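Chaperonin-like RBCX protein 1, chloroplastic (Arabidopsis thaliana, PDB 4GR2) acts as a chaperone in the assembly of Rubisco, working as a homodimer in the chloroplast. Local coordinates at residues H20-V28 with V55-A63. The protein carries 2 engineered substitutions. Sequence-based numbering, arbitrary orientation.
Sequences HDFFTYVAV and VSDGDKFLA. Engineered in segment 55-63: Leu62 (natural residue Cys).
Asp21, on helix 11-35, faces the start of helix 58-68, where Gly58, with no side chain, lies close to the Asp21 backbone. In this all-helical RbcX chain the axes of 20-28 and 58-63 are 45° apart. The polar contacts gather at this helix end. Gly58 N gives a weak hydrogen bond to Asp21 OD1 (3.4 Å, N-H...O angle 142°). Asp57 is the N-cap, and its OD1 accepts weakly from Asp59 N and Lys60 N. One water donates to Asp21 OD1 (2.6 Å) and to Asp57 OD1 (2.8 Å), and accepts from Asp59 N.

With chi1 at 175°, the His20 ring reaches Asp59. Asp59 OD2 lies at the edge of this ring, near its plane, 3.2 Å from His20 CE1; the carboxylate is nearly perpendicular to the ring. Asp59 also forms a salt bridge with Arg83 through OD1 and a hydrogen bond with Ser107 of the second subunit through OD2, linking the contact to the homodimer. Arg83 also hydrogen-bonds Thr24 OG1.

The apolar contacts lie further along helix 11-35, against helix 58-68 and the loop before it. Thr24 CG2 packs over Gly58 CA (3.9 Å) and meets CD1 of the engineered Leu62 (4.0 Å). Val28 CG2 touches Phe61 CE2 at 4.0 Å. Val55 CG1 sits over the centre of one Phe61 face, while Val55 CG2 comes near Tyr25 CD1 at 4.5 Å.

Direct polar bonding between the segments is thus weak. The water joins two carboxylates to a helix-start N-H, and that helix end probably eases their mutual repulsion.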
# COMPACT_ATOMS: atom_id res chain seq x y z
N HIS B 20 -5.07 -4.46 -4.74
CA HIS B 20 -6.45 -4.76 -5.16
C HIS B 20 -7.34 -3.51 -5.02
O HIS B 20 -7.93 -3.03 -6.00
CB HIS B 20 -6.98 -5.96 -4.35
CG HIS B 20 -8.43 -6.28 -4.60
ND1 HIS B 20 -9.36 -6.37 -3.59
CD2 HIS B 20 -9.09 -6.56 -5.75
CE1 HIS B 20 -10.54 -6.66 -4.10
NE2 HIS B 20 -10.41 -6.78 -5.41
N ASP B 21 -7.38 -2.95 -3.81
CA ASP B 21 -8.17 -1.75 -3.56
C ASP B 21 -7.67 -0.57 -4.35
O ASP B 21 -8.48 0.22 -4.87
CB ASP B 21 -8.21 -1.41 -2.05
CG ASP B 21 -9.11 -2.35 -1.27
OD1 ASP B 21 -10.11 -2.84 -1.84
OD2 ASP B 21 -8.80 -2.60 -0.07
N PHE B 22 -6.35 -0.43 -4.45
CA PHE B 22 -5.77 0.62 -5.30
C PHE B 22 -6.24 0.47 -6.77
O PHE B 22 -6.57 1.46 -7.41
CB PHE B 22 -4.23 0.61 -5.22
CG PHE B 22 -3.58 1.76 -5.96
CD1 PHE B 22 -3.90 3.08 -5.64
CD2 PHE B 22 -2.68 1.52 -6.99
CE1 PHE B 22 -3.32 4.14 -6.33
CE2 PHE B 22 -2.10 2.58 -7.69
CZ PHE B 22 -2.41 3.88 -7.36
N PHE B 23 -6.26 -0.75 -7.28
CA PHE B 23 -6.71 -0.99 -8.67
C PHE B 23 -8.18 -0.65 -8.87
O PHE B 23 -8.55 -0.11 -9.92
CB PHE B 23 -6.42 -2.42 -9.12
CG PHE B 23 -4.95 -2.71 -9.24
CD1 PHE B 23 -4.08 -1.74 -9.69
CD2 PHE B 23 -4.44 -3.95 -8.87
CE1 PHE B 23 -2.71 -2.00 -9.79
CE2 PHE B 23 -3.07 -4.22 -8.96
CZ PHE B 23 -2.21 -3.24 -9.43
N THR B 24 -9.02 -0.95 -7.88
CA THR B 24 -10.43 -0.51 -7.92
C THR B 24 -10.53 0.99 -8.06
O THR B 24 -11.34 1.49 -8.83
CB THR B 24 -11.19 -0.92 -6.66
OG1 THR B 24 -11.13 -2.35 -6.52
CG2 THR B 24 -12.66 -0.44 -6.71
N TYR B 25 -9.68 1.71 -7.34
CA TYR B 25 -9.68 3.17 -7.38
C TYR B 25 -9.17 3.73 -8.71
O TYR B 25 -9.73 4.70 -9.23
CB TYR B 25 -8.87 3.74 -6.19
CG TYR B 25 -8.19 5.06 -6.49
CD1 TYR B 25 -8.83 6.27 -6.27
CD2 TYR B 25 -6.89 5.08 -7.00
CE1 TYR B 25 -8.19 7.48 -6.56
CE2 TYR B 25 -6.26 6.27 -7.30
CZ TYR B 25 -6.91 7.47 -7.07
OH TYR B 25 -6.25 8.64 -7.37
N VAL B 26 -8.09 3.15 -9.24
CA VAL B 26 -7.62 3.50 -10.58
C VAL B 26 -8.76 3.26 -11.60
O VAL B 26 -9.07 4.13 -12.41
CB VAL B 26 -6.40 2.66 -11.01
CG1 VAL B 26 -5.89 3.13 -12.37
CG2 VAL B 26 -5.28 2.76 -9.98
N ALA B 27 -9.41 2.11 -11.51
CA ALA B 27 -10.46 1.75 -12.47
C ALA B 27 -11.62 2.73 -12.46
O ALA B 27 -12.22 3.03 -13.51
CB ALA B 27 -10.97 0.37 -12.18
N VAL B 28 -11.96 3.22 -11.27
CA VAL B 28 -13.03 4.19 -11.13
C VAL B 28 -12.59 5.52 -11.75
O VAL B 28 -13.40 6.24 -12.33
CB VAL B 28 -13.45 4.39 -9.65
CG1 VAL B 28 -14.33 5.59 -9.51
CG2 VAL B 28 -14.17 3.15 -9.14
N VAL B 55 -14.74 4.87 -2.17
CA VAL B 55 -13.93 3.86 -2.87
C VAL B 55 -12.96 3.07 -1.95
O VAL B 55 -12.34 2.11 -2.42
CB VAL B 55 -13.09 4.51 -3.98
CG1 VAL B 55 -13.99 5.11 -5.04
CG2 VAL B 55 -12.19 5.58 -3.38
N SER B 56 -12.85 3.46 -0.67
CA SER B 56 -11.81 2.92 0.24
C SER B 56 -11.80 1.39 0.49
O SER B 56 -10.81 0.72 0.17
CB SER B 56 -11.76 3.72 1.53
OG SER B 56 -11.26 5.03 1.27
N ASP B 57 -12.87 0.83 1.07
CA ASP B 57 -13.10 -0.61 0.88
C ASP B 57 -13.77 -0.72 -0.49
O ASP B 57 -14.99 -0.58 -0.60
CB ASP B 57 -14.01 -1.21 1.98
CG ASP B 57 -14.30 -2.73 1.79
OD1 ASP B 57 -14.03 -3.32 0.71
OD2 ASP B 57 -14.84 -3.34 2.73
N GLY B 58 -12.96 -0.97 -1.51
CA GLY B 58 -13.44 -0.99 -2.88
C GLY B 58 -14.48 -2.03 -3.24
O GLY B 58 -15.32 -1.79 -4.10
N ASP B 59 -14.42 -3.20 -2.62
CA ASP B 59 -15.43 -4.21 -2.96
C ASP B 59 -16.78 -3.87 -2.34
O ASP B 59 -17.83 -4.16 -2.94
CB ASP B 59 -14.98 -5.61 -2.57
CG ASP B 59 -13.94 -6.16 -3.53
OD1 ASP B 59 -13.53 -5.41 -4.44
OD2 ASP B 59 -13.53 -7.32 -3.36
N LYS B 60 -16.76 -3.25 -1.15
CA LYS B 60 -17.99 -2.80 -0.51
C LYS B 60 -18.59 -1.69 -1.36
O LYS B 60 -19.80 -1.66 -1.57
CB LYS B 60 -17.75 -2.31 0.93
N PHE B 61 -17.75 -0.79 -1.86
CA PHE B 61 -18.18 0.27 -2.77
C PHE B 61 -18.83 -0.31 -4.05
O PHE B 61 -19.86 0.19 -4.52
CB PHE B 61 -16.99 1.15 -3.15
CG PHE B 61 -17.27 2.14 -4.27
CD1 PHE B 61 -17.75 3.41 -3.98
CD2 PHE B 61 -16.99 1.81 -5.60
CE1 PHE B 61 -17.98 4.33 -5.00
CE2 PHE B 61 -17.22 2.72 -6.63
CZ PHE B 61 -17.72 3.98 -6.33
N LEU B 62 -18.23 -1.35 -4.61
CA LEU B 62 -18.77 -1.95 -5.84
C LEU B 62 -20.06 -2.70 -5.57
O LEU B 62 -21.00 -2.64 -6.37
CB LEU B 62 -17.74 -2.87 -6.50
CG LEU B 62 -16.55 -2.14 -7.15
CD1 LEU B 62 -15.49 -3.13 -7.57
CD2 LEU B 62 -17.05 -1.30 -8.34
N ALA B 63 -20.10 -3.43 -4.45
CA ALA B 63 -21.31 -4.17 -4.07
C ALA B 63 -22.48 -3.21 -3.90
O ALA B 63 -23.62 -3.51 -4.28
CB ALA B 63 -21.07 -4.94 -2.80
O HOH W 1 -11.99 -4.32 -0.89